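Local coordinates for protein uncharacterized HTH-type transcriptional regulator SAR2349 (Staphylococcus aureus, PDB 4EM2) that probably binds DNA as a MarR-family transcription factor of the winged helix-turn-helix type, and binds salicylate at several sites in this crystal form, at residues W67-D72 against R88-P93; D72-Q77 against L122-K127; T79-I84 against T94-L99. One frame throughout, in Å; residues are numbered along the deposited sequence.

Interaction 1: W67-D72 against R88-P93. With SAL (2-hydroxybenzoic acid), chain E; SAL (2-hydroxybenzoic acid), chain C; SAL (2-hydroxybenzoic acid), chain B.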
loop_
_atom_site.group_PDB
_atom_site.type_symbol
_atom_site.label_atom_id
_atom_site.label_comp_id
_atom_site.label_asym_id
_atom_site.label_seq_id
_atom_site.Cartn_x
_atom_site.Cartn_y
_atom_site.Cartn_z
ATOM N N TRP A 67 -3.169 3.261 5.084
ATOM C CA TRP A 67 -3.713 2.853 3.825
ATOM C C TRP A 67 -3.150 1.517 3.348
ATOM O O TRP A 67 -3.878 0.642 2.869
ATOM C CB TRP A 67 -3.450 3.948 2.787
ATOM C CG TRP A 67 -3.711 3.416 1.376
ATOM C CD1 TRP A 67 -2.767 3.148 0.437
ATOM C CD2 TRP A 67 -4.974 3.051 0.806
ATOM N NE1 TRP A 67 -3.358 2.638 -0.689
ATOM C CE2 TRP A 67 -4.716 2.577 -0.503
ATOM C CE3 TRP A 67 -6.301 3.092 1.256
ATOM C CZ2 TRP A 67 -5.760 2.141 -1.392
ATOM C CZ3 TRP A 67 -7.350 2.658 0.359
ATOM C CH2 TRP A 67 -7.055 2.196 -0.930
ATOM N N LEU A 68 -1.851 1.309 3.509
ATOM C CA LEU A 68 -1.275 0.063 3.028
ATOM C C LEU A 68 -1.849 -1.148 3.722
ATOM O O LEU A 68 -2.145 -2.208 3.073
ATOM C CB LEU A 68 0.279 0.119 3.182
ATOM C CG LEU A 68 0.912 1.166 2.240
ATOM C CD1 LEU A 68 2.493 1.222 2.530
ATOM C CD2 LEU A 68 0.715 0.742 0.774
ATOM N N ILE A 69 -2.011 -1.039 5.044
ATOM C CA ILE A 69 -2.560 -2.176 5.809
ATOM C C ILE A 69 -4.046 -2.322 5.410
ATOM O O ILE A 69 -4.525 -3.444 5.213
ATOM C CB ILE A 69 -2.472 -1.915 7.314
ATOM C CG1 ILE A 69 -0.980 -1.831 7.759
ATOM C CG2 ILE A 69 -3.221 -3.002 8.097
ATOM C CD1 ILE A 69 -0.163 -2.939 7.361
ATOM N N LEU A 70 -4.745 -1.193 5.273
ATOM C CA LEU A 70 -6.170 -1.247 4.901
ATOM C C LEU A 70 -6.335 -1.992 3.578
ATOM O O LEU A 70 -7.169 -2.904 3.457
ATOM C CB LEU A 70 -6.768 0.161 4.759
ATOM C CG LEU A 70 -8.305 0.192 4.450
ATOM C CD1 LEU A 70 -9.043 -0.307 5.717
ATOM C CD2 LEU A 70 -8.828 1.586 4.091
ATOM N N ARG A 71 -5.499 -1.628 2.609
ATOM C CA ARG A 71 -5.554 -2.204 1.293
ATOM C C ARG A 71 -5.242 -3.679 1.398
ATOM O O ARG A 71 -5.894 -4.521 0.755
ATOM C CB ARG A 71 -4.528 -1.501 0.363
ATOM C CG ARG A 71 -4.550 -1.987 -1.139
ATOM C CD ARG A 71 -3.515 -1.182 -2.010
ATOM N NE ARG A 71 -2.135 -1.425 -1.546
ATOM C CZ ARG A 71 -1.025 -1.067 -2.229
ATOM N NH1 ARG A 71 -1.140 -0.434 -3.401
ATOM N NH2 ARG A 71 0.206 -1.398 -1.768
ATOM N N ASP A 72 -4.221 -4.000 2.190
ATOM C CA ASP A 72 -3.819 -5.387 2.332
ATOM C C ASP A 72 -4.984 -6.218 2.862
ATOM O O ASP A 72 -5.237 -7.318 2.374
ATOM C CB ASP A 72 -2.617 -5.528 3.276
ATOM C CG ASP A 72 -2.270 -6.990 3.557
ATOM O OD1 ASP A 72 -2.903 -7.563 4.492
ATOM O OD2 ASP A 72 -1.404 -7.555 2.846
ATOM N N ARG A 88 3.369 -7.657 4.440
ATOM C CA ARG A 88 3.823 -6.271 4.391
ATOM C C ARG A 88 5.298 -6.141 4.752
ATOM O O ARG A 88 5.963 -5.125 4.451
ATOM C CB ARG A 88 2.994 -5.424 5.353
ATOM C CG ARG A 88 1.516 -5.264 4.957
ATOM C CD ARG A 88 1.337 -4.126 3.958
ATOM N NE ARG A 88 1.590 -4.523 2.590
ATOM C CZ ARG A 88 2.305 -3.834 1.708
ATOM N NH1 ARG A 88 2.885 -2.682 2.034
ATOM N NH2 ARG A 88 2.386 -4.305 0.466
ATOM N N ALA A 89 5.813 -7.178 5.392
ATOM C CA ALA A 89 7.221 -7.169 5.811
ATOM C C ALA A 89 7.456 -6.025 6.798
ATOM O O ALA A 89 8.375 -5.228 6.634
ATOM C CB ALA A 89 8.169 -7.023 4.564
ATOM N N ILE A 90 6.600 -5.908 7.810
ATOM C CA ILE A 90 6.827 -4.870 8.826
ATOM C C ILE A 90 6.891 -5.636 10.126
ATOM O O ILE A 90 6.613 -6.846 10.127
ATOM C CB ILE A 90 5.682 -3.835 8.898
ATOM C CG1 ILE A 90 4.336 -4.555 8.990
ATOM C CG2 ILE A 90 5.724 -2.933 7.641
ATOM C CD1 ILE A 90 3.178 -3.626 9.228
ATOM N N GLU A 91 7.265 -4.962 11.215
ATOM C CA GLU A 91 7.350 -5.637 12.514
ATOM C C GLU A 91 6.046 -5.509 13.266
ATOM O O GLU A 91 5.403 -4.455 13.245
ATOM C CB GLU A 91 8.510 -5.078 13.362
ATOM C CG GLU A 91 9.876 -5.787 13.147
ATOM C CD GLU A 91 9.898 -7.209 13.725
ATOM O OE1 GLU A 91 9.619 -7.360 14.952
ATOM O OE2 GLU A 91 10.195 -8.169 12.958
ATOM N N LYS A 92 5.676 -6.610 13.927
ATOM C CA LYS A 92 4.444 -6.729 14.718
ATOM C C LYS A 92 4.010 -5.448 15.432
ATOM O O LYS A 92 2.842 -5.085 15.365
ATOM C CB LYS A 92 4.586 -7.878 15.724
ATOM C CG LYS A 92 5.034 -9.194 15.072
ATOM C CD LYS A 92 4.796 -10.446 15.946
ATOM C CE LYS A 92 3.297 -10.693 16.146
ATOM N NZ LYS A 92 2.629 -10.615 14.821
ATOM N N PRO A 93 4.945 -4.757 16.120
ATOM C CA PRO A 93 4.672 -3.511 16.845
ATOM C C PRO A 93 4.143 -2.429 15.907
ATOM O O PRO A 93 3.246 -1.644 16.262
ATOM C CB PRO A 93 6.039 -3.143 17.424
ATOM C CG PRO A 93 6.656 -4.484 17.699
ATOM C CD PRO A 93 6.319 -5.222 16.404
HETATM C "C1'" SAL E . 3.432 -1.035 4.960
HETATM O "O1'" SAL E . 4.124 -0.889 3.946
HETATM O "O2'" SAL E . 2.516 -2.028 4.983
HETATM C C1 SAL E . 3.620 -0.161 6.171
HETATM C C2 SAL E . 4.834 0.601 6.346
HETATM C C3 SAL E . 4.973 1.410 7.522
HETATM C C4 SAL E . 3.931 1.465 8.501
HETATM C C5 SAL E . 2.730 0.712 8.323
HETATM C C6 SAL E . 2.574 -0.089 7.174
HETATM O O2 SAL E . 5.872 0.550 5.388
HETATM C "C1'" SAL C . -0.693 3.245 -5.178
HETATM O "O1'" SAL C . -1.186 2.150 -5.253
HETATM O "O2'" SAL C . 0.276 3.601 -6.007
HETATM C C1 SAL C . -1.198 4.195 -4.198
HETATM C C2 SAL C . -2.271 3.802 -3.344
HETATM C C3 SAL C . -2.772 4.738 -2.398
HETATM C C4 SAL C . -2.212 6.042 -2.296
HETATM C C5 SAL C . -1.135 6.420 -3.148
HETATM C C6 SAL C . -0.629 5.499 -4.100
HETATM O O2 SAL C . -2.804 2.514 -3.450
HETATM C "C1'" SAL B . 4.559 0.514 -1.219
HETATM O "O1'" SAL B . 4.310 -0.639 -1.590
HETATM O "O2'" SAL B . 5.692 0.800 -0.520
HETATM C C1 SAL B . 3.592 1.582 -1.453
HETATM C C2 SAL B . 2.495 1.411 -2.343
HETATM C C3 SAL B . 1.563 2.440 -2.539
HETATM C C4 SAL B . 1.724 3.648 -1.842
HETATM C C5 SAL B . 2.817 3.823 -0.965
HETATM C C6 SAL B . 3.747 2.800 -0.770
HETATM O O2 SAL B . 2.344 0.290 -2.982
HETATM O O HOH W 1 -0.158 -6.535 0.966
#

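Interaction 2: D72-Q77 against L122-K127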
loop_
_atom_site.group_PDB
_atom_site.type_symbol
_atom_site.label_atom_id
_atom_site.label_comp_id
_atom_site.label_asym_id
_atom_site.label_seq_id
_atom_site.Cartn_x
_atom_site.Cartn_y
_atom_site.Cartn_z
ATOM N N ASP A 72 -4.221 -4.000 2.190
ATOM C CA ASP A 72 -3.819 -5.387 2.332
ATOM C C ASP A 72 -4.984 -6.218 2.862
ATOM O O ASP A 72 -5.237 -7.318 2.374
ATOM C CB ASP A 72 -2.617 -5.528 3.276
ATOM C CG ASP A 72 -2.270 -6.990 3.557
ATOM O OD1 ASP A 72 -2.903 -7.563 4.492
ATOM O OD2 ASP A 72 -1.404 -7.555 2.846
ATOM N N ILE A 73 -5.664 -5.703 3.872
ATOM C CA ILE A 73 -6.786 -6.440 4.452
ATOM C C ILE A 73 -7.897 -6.576 3.359
ATOM O O ILE A 73 -8.489 -7.644 3.185
ATOM C CB ILE A 73 -7.345 -5.671 5.672
ATOM C CG1 ILE A 73 -6.304 -5.699 6.804
ATOM C CG2 ILE A 73 -8.590 -6.307 6.186
ATOM C CD1 ILE A 73 -6.676 -4.949 8.027
ATOM N N ALA A 74 -8.137 -5.499 2.614
ATOM C CA ALA A 74 -9.186 -5.473 1.614
ATOM C C ALA A 74 -8.962 -6.622 0.693
ATOM O O ALA A 74 -9.876 -7.339 0.388
ATOM C CB ALA A 74 -9.153 -4.140 0.800
ATOM N N LYS A 75 -7.715 -6.816 0.269
ATOM C CA LYS A 75 -7.413 -7.874 -0.679
ATOM C C LYS A 75 -7.289 -9.274 -0.123
ATOM O O LYS A 75 -7.371 -10.207 -0.863
ATOM C CB LYS A 75 -6.149 -7.521 -1.455
ATOM C CG LYS A 75 -6.297 -6.123 -2.167
ATOM C CD LYS A 75 -4.986 -5.626 -2.836
ATOM C CE LYS A 75 -5.226 -4.410 -3.779
ATOM N NZ LYS A 75 -6.000 -4.743 -5.046
ATOM N N HIS A 76 -7.148 -9.428 1.183
ATOM C CA HIS A 76 -6.930 -10.760 1.720
ATOM C C HIS A 76 -7.897 -11.192 2.806
ATOM O O HIS A 76 -7.790 -12.333 3.325
ATOM C CB HIS A 76 -5.497 -10.859 2.283
ATOM C CG HIS A 76 -4.441 -10.626 1.248
ATOM N ND1 HIS A 76 -3.881 -9.379 1.018
ATOM C CD2 HIS A 76 -3.891 -11.464 0.339
ATOM C CE1 HIS A 76 -3.037 -9.467 0.007
ATOM N NE2 HIS A 76 -3.025 -10.721 -0.423
ATOM N N GLN A 77 -8.819 -10.303 3.163
ATOM C CA GLN A 77 -9.732 -10.617 4.254
ATOM C C GLN A 77 -10.606 -11.875 4.008
ATOM O O GLN A 77 -10.989 -12.167 2.907
ATOM C CB GLN A 77 -10.617 -9.406 4.571
ATOM C CG GLN A 77 -11.385 -8.844 3.367
ATOM C CD GLN A 77 -12.444 -7.860 3.816
ATOM O OE1 GLN A 77 -12.175 -6.972 4.621
ATOM N NE2 GLN A 77 -13.666 -8.043 3.336
ATOM N N LEU A 122 -9.645 -10.198 10.755
ATOM C CA LEU A 122 -9.860 -8.784 10.469
ATOM C C LEU A 122 -10.510 -8.578 9.117
ATOM O O LEU A 122 -10.090 -9.183 8.122
ATOM C CB LEU A 122 -8.505 -8.049 10.454
ATOM C CG LEU A 122 -7.614 -8.359 11.662
ATOM C CD1 LEU A 122 -6.115 -7.988 11.365
ATOM C CD2 LEU A 122 -8.127 -7.613 12.836
ATOM N N THR A 123 -11.509 -7.703 9.075
ATOM C CA THR A 123 -12.165 -7.401 7.816
ATOM C C THR A 123 -12.524 -5.925 7.795
ATOM O O THR A 123 -12.607 -5.299 8.849
ATOM C CB THR A 123 -13.501 -8.177 7.664
ATOM O OG1 THR A 123 -14.270 -7.960 8.843
ATOM C CG2 THR A 123 -13.245 -9.661 7.418
ATOM N N LEU A 124 -12.775 -5.385 6.602
ATOM C CA LEU A 124 -13.131 -3.966 6.511
ATOM C C LEU A 124 -14.532 -3.761 6.968
ATOM O O LEU A 124 -15.386 -4.618 6.750
ATOM C CB LEU A 124 -13.096 -3.441 5.070
ATOM C CG LEU A 124 -11.789 -3.425 4.225
ATOM C CD1 LEU A 124 -11.810 -2.244 3.274
ATOM C CD2 LEU A 124 -10.579 -3.392 5.074
ATOM N N THR A 125 -14.776 -2.618 7.595
ATOM C CA THR A 125 -16.166 -2.236 7.960
ATOM C C THR A 125 -16.750 -1.564 6.707
ATOM O O THR A 125 -16.020 -1.275 5.749
ATOM C CB THR A 125 -16.184 -1.139 8.977
ATOM O OG1 THR A 125 -15.490 -0.018 8.384
ATOM C CG2 THR A 125 -15.505 -1.602 10.284
ATOM N N PRO A 126 -18.071 -1.272 6.696
ATOM C CA PRO A 126 -18.652 -0.615 5.496
ATOM C C PRO A 126 -17.964 0.742 5.176
ATOM O O PRO A 126 -17.804 1.142 3.996
ATOM C CB PRO A 126 -20.128 -0.425 5.866
ATOM C CG PRO A 126 -20.421 -1.716 6.745
ATOM C CD PRO A 126 -19.118 -1.812 7.601
ATOM N N LYS A 127 -17.624 1.471 6.231
ATOM C CA LYS A 127 -16.916 2.751 6.083
ATOM C C LYS A 127 -15.564 2.460 5.429
ATOM O O LYS A 127 -15.138 3.147 4.485
ATOM C CB LYS A 127 -16.695 3.343 7.466
ATOM C CG LYS A 127 -16.088 4.748 7.459
ATOM C CD LYS A 127 -15.867 5.248 8.905
ATOM C CE LYS A 127 -15.025 6.498 8.922
ATOM N NZ LYS A 127 -14.527 6.820 10.311
HETATM O O HOH W 2 -16.008 -6.704 4.812
#

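Interaction 3: T79-I84 against T94-L99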
loop_
_atom_site.group_PDB
_atom_site.type_symbol
_atom_site.label_atom_id
_atom_site.label_comp_id
_atom_site.label_asym_id
_atom_site.label_seq_id
_atom_site.Cartn_x
_atom_site.Cartn_y
_atom_site.Cartn_z
ATOM N N THR A 79 -8.395 -11.701 7.322
ATOM C CA THR A 79 -6.974 -11.974 7.536
ATOM C C THR A 79 -6.596 -11.665 8.981
ATOM O O THR A 79 -7.474 -11.297 9.796
ATOM C CB THR A 79 -6.074 -11.227 6.525
ATOM O OG1 THR A 79 -4.725 -11.728 6.611
ATOM C CG2 THR A 79 -6.083 -9.707 6.803
ATOM N N THR A 80 -5.324 -11.872 9.332
ATOM C CA THR A 80 -4.893 -11.667 10.729
ATOM C C THR A 80 -3.637 -10.785 10.827
ATOM O O THR A 80 -2.930 -10.643 9.860
ATOM C CB THR A 80 -4.505 -13.033 11.362
ATOM O OG1 THR A 80 -3.338 -13.522 10.677
ATOM C CG2 THR A 80 -5.671 -14.077 11.181
ATOM N N LEU A 81 -3.396 -10.217 12.006
ATOM C CA LEU A 81 -2.213 -9.398 12.221
ATOM C C LEU A 81 -1.016 -10.208 11.759
ATOM O O LEU A 81 -0.144 -9.671 11.096
ATOM C CB LEU A 81 -2.070 -8.999 13.694
ATOM C CG LEU A 81 -0.730 -8.419 14.191
ATOM C CD1 LEU A 81 -0.363 -7.208 13.374
ATOM C CD2 LEU A 81 -0.841 -8.009 15.670
ATOM N N ILE A 82 -0.987 -11.505 12.078
ATOM C CA ILE A 82 0.111 -12.394 11.642
ATOM C C ILE A 82 0.348 -12.369 10.126
ATOM O O ILE A 82 1.473 -12.118 9.653
ATOM C CB ILE A 82 -0.166 -13.881 11.988
ATOM C CG1 ILE A 82 -0.334 -14.055 13.502
ATOM C CG2 ILE A 82 0.914 -14.772 11.411
ATOM C CD1 ILE A 82 0.603 -13.275 14.325
ATOM N N GLU A 83 -0.705 -12.652 9.357
ATOM C CA GLU A 83 -0.574 -12.672 7.907
ATOM C C GLU A 83 -0.213 -11.314 7.390
ATOM O O GLU A 83 0.594 -11.209 6.487
ATOM C CB GLU A 83 -1.862 -13.079 7.215
ATOM C CG GLU A 83 -2.358 -14.491 7.546
ATOM C CD GLU A 83 -3.652 -14.824 6.813
ATOM O OE1 GLU A 83 -4.137 -14.015 5.979
ATOM O OE2 GLU A 83 -4.187 -15.914 7.062
ATOM N N ILE A 84 -0.830 -10.276 7.949
ATOM C CA ILE A 84 -0.565 -8.909 7.465
ATOM C C ILE A 84 0.940 -8.574 7.594
ATOM O O ILE A 84 1.590 -8.213 6.623
ATOM C CB ILE A 84 -1.398 -7.851 8.247
ATOM C CG1 ILE A 84 -2.899 -8.033 7.990
ATOM C CG2 ILE A 84 -0.997 -6.440 7.781
ATOM C CD1 ILE A 84 -3.738 -7.177 8.870
ATOM N N THR A 94 4.730 -2.375 14.716
ATOM C CA THR A 94 4.319 -1.409 13.714
ATOM C C THR A 94 2.940 -1.790 13.192
ATOM O O THR A 94 2.067 -0.975 13.092
ATOM C CB THR A 94 5.248 -1.423 12.555
ATOM O OG1 THR A 94 6.585 -1.437 13.048
ATOM C CG2 THR A 94 5.026 -0.163 11.686
ATOM N N ALA A 95 2.764 -3.047 12.853
ATOM C CA ALA A 95 1.474 -3.502 12.375
ATOM C C ALA A 95 0.372 -3.333 13.461
ATOM O O ALA A 95 -0.741 -2.845 13.187
ATOM C CB ALA A 95 1.610 -4.949 11.932
ATOM N N ARG A 96 0.694 -3.702 14.705
ATOM C CA ARG A 96 -0.266 -3.603 15.807
ATOM C C ARG A 96 -0.719 -2.179 15.958
ATOM O O ARG A 96 -1.917 -1.901 16.018
ATOM C CB ARG A 96 0.352 -4.092 17.133
ATOM C CG ARG A 96 -0.643 -4.709 18.149
ATOM C CD ARG A 96 0.070 -5.462 19.318
ATOM N NE ARG A 96 1.120 -6.416 18.865
ATOM C CZ ARG A 96 0.977 -7.748 18.706
ATOM N NH1 ARG A 96 -0.199 -8.347 18.979
ATOM N NH2 ARG A 96 2.011 -8.476 18.239
ATOM N N LYS A 97 0.234 -1.265 16.015
ATOM C CA LYS A 97 -0.093 0.155 16.160
ATOM C C LYS A 97 -0.976 0.746 15.037
ATOM O O LYS A 97 -1.869 1.535 15.275
ATOM C CB LYS A 97 1.199 0.977 16.258
ATOM C CG LYS A 97 0.947 2.479 16.221
ATOM C CD LYS A 97 2.082 3.283 16.849
ATOM C CE LYS A 97 1.819 4.793 16.793
ATOM N NZ LYS A 97 2.118 5.465 15.455
ATOM N N THR A 98 -0.689 0.372 13.804
ATOM C CA THR A 98 -1.456 0.900 12.641
ATOM C C THR A 98 -2.850 0.291 12.664
ATOM O O THR A 98 -3.820 0.974 12.415
ATOM C CB THR A 98 -0.724 0.493 11.340
ATOM O OG1 THR A 98 0.587 1.045 11.380
ATOM C CG2 THR A 98 -1.450 1.002 10.063
ATOM N N LEU A 99 -2.947 -1.010 12.961
ATOM C CA LEU A 99 -4.262 -1.663 13.002
ATOM C C LEU A 99 -5.089 -1.032 14.074
ATOM O O LEU A 99 -6.291 -0.768 13.895
ATOM C CB LEU A 99 -4.139 -3.142 13.312
ATOM C CG LEU A 99 -3.866 -4.011 12.088
ATOM C CD1 LEU A 99 -3.384 -5.373 12.602
ATOM C CD2 LEU A 99 -5.125 -4.169 11.166
#

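Interaction 1: W67-D72 against R88-P93
Ile69 and Arg88 bring the two backbones nearest, their CA atoms 7.7 Å apart, where helix 64-76 runs past the end of helix 81-88 and the turn that follows it. That turn belongs to the helix-turn-helix of the winged-helix MarR fold: helix 81-88 closes with a Schellman motif, Ala89 with positive phi as its C-prime residue, before the chain enters helix 92-104. Arg88 carries the contact, set as a knob among Leu68, Ile69, Arg71 and Asp72. Its CG lies anti to the carbonyl carbon (chi1 -67°), and bends at chi2 and chi3 bring its polar end toward Leu68 and Arg71. Ile69 and Arg88 pass alongside in opposite senses, with Ile69 CD1 3.7 Å from Arg88 CG. The same methyl meets Ile90 CD1 at 3.9 Å, an apolar patch beside the charged group.

Three salicylates lie nearby. The guanidinium of Arg88 meets the carboxylate of the chain E salicylate edge-on, with C1' in its plane; NH1 bonds weakly to O1' and more straightly (167°) to O2', though O2' crowds Arg88 CD and is less surely placed. Ile90 CG2 lies 3.8 Å from ring atom C1 of that ligand. Arg71, bent at chi3, gives NH2 to the hydroxyl O2 of the chain B salicylate at 3.0 Å, with an N-H...O angle of 152°, while its NH1 lies 3.2 Å from O1' of the chain C salicylate. The hydrogen bonds of the two guanidinium groups go to different salicylates, and the nearby anions probably offset their like charge. Leu68 CD2 packs against the chain B ring, 3.7 Å from C2. Asp72 has its direct salt bridge with Arg87; toward Arg88 it works through one water, which donates to Asp72 OD2 and accepts from Arg88 NE at 3.1 Å.

Interaction 2: D72-Q77 against L122-K127
Leu122 opens the strand that forms one side of the wing in this winged-helix fold, and its carbonyl O lies 3.6 Å from Gln77 CB, just past the end of helix 64-76. The short segments cross nearly at right angles, 99° between helix 72-76 and strand 122-124, with 7.6 Å between axes. Leu122 also places its CB near Ile73 CD1, in loose apolar contact, while its side chain touches a bound salicylate.

Thr123 comes next, its CA only 5.4 Å from that of Gln77. The Gln77 side chain runs across that of Thr123, and Gln77 OE1 passes 3.5 Å from Thr123 CB on its way to the next residue. Across the wing, Thr123 pairs through its backbone with Thr109 of strand 108-110.

Leu124 combines both kinds of contact. Its CD2 packs on Ile73 CG2 at 3.7 Å, and its CD1 reaches Ala74 CB, so its two methyls meet successive residues of the helix. Its backbone N donates to Gln77 OE1 at 2.6 Å, a nearly straight bond (162°) lying in the carbonyl plane. Gln77 reaches it with CG set between its backbone N and carbonyl carbon (chi1 54°) and the chain extended beyond. One water completes the link, accepting from Gln77 NE2 and donating to Leu124 O at 2.9 Å.

Thr125 then caps helix 126-148 through OG1, which bonds Gly128 N.

Interaction 3: T79-I84 against T94-L99
Apolar packing makes up most of the contact between Leu81 and Ile84, on the first helix of the helix-turn-helix, and Ala95 and Leu99 on helix 92-104, the expected recognition helix of a MarR protein. The CA atoms of Leu81 and Ala95 stand 7.0 Å apart, close enough for Leu81 to span the gap with its two methyls. CD1 presses on Ala95 CB at 3.3 Å, a close approach for two carbons, and meets Leu99 CD1 at 3.6 Å. Having CG anti to the backbone N (chi1 166°) directs the Leu81 branches at the second helix. One turn on, Ile84 and Leu99 meet end to end, Ile84 CD1 being 4.0 Å from Leu99 CD2.

A second kind of contact joins alkyl and cationic groups. Leu81 CD2 sits over one face of the Arg96 guanidinium, 3.4 Å above its plane and offset toward the rim. Arg96 also touches a bound salicylate, and its NH1 makes a long, weak ion pair with a sulfate.

No polar bond crosses between the segments; within the first, Thr80 is the N-cap of helix 81-88, its OG1 accepting from Glu83 N at 3.1 Å along an almost straight line (172°).

The contact itself thus depends on apolar side-chain fit, and because the Leu81 methyl lies on a face of the guanidinium and not at its edge, it does not compete for the N-H groups of Arg96.

Overall arrangement
Interaction 3 is the buried core of the helix-turn-helix; interactions 1 and 2 are partly buried. Interactions 1 and 2 both use helix 64-76 and share Asp72, yet differ in chemistry: one gathers arginines around salicylates and a water, the other mixes Ile, Ala and Leu packing with a side-chain-to-backbone bond at the wing. Interactions 1 and 3 lie closest, centres about 6 Å apart, and both draw on helix 92-104; Ile90 CD1 meets Ala95 CB at 3.4 Å. Ile84 ties all three together: its CG2 lies near Ile69, its CG1 near Asp72 and its CD1 near Leu122. A probable backbone hydrogen bond from Leu122 to Thr79 further connects 122-127 with 79-84.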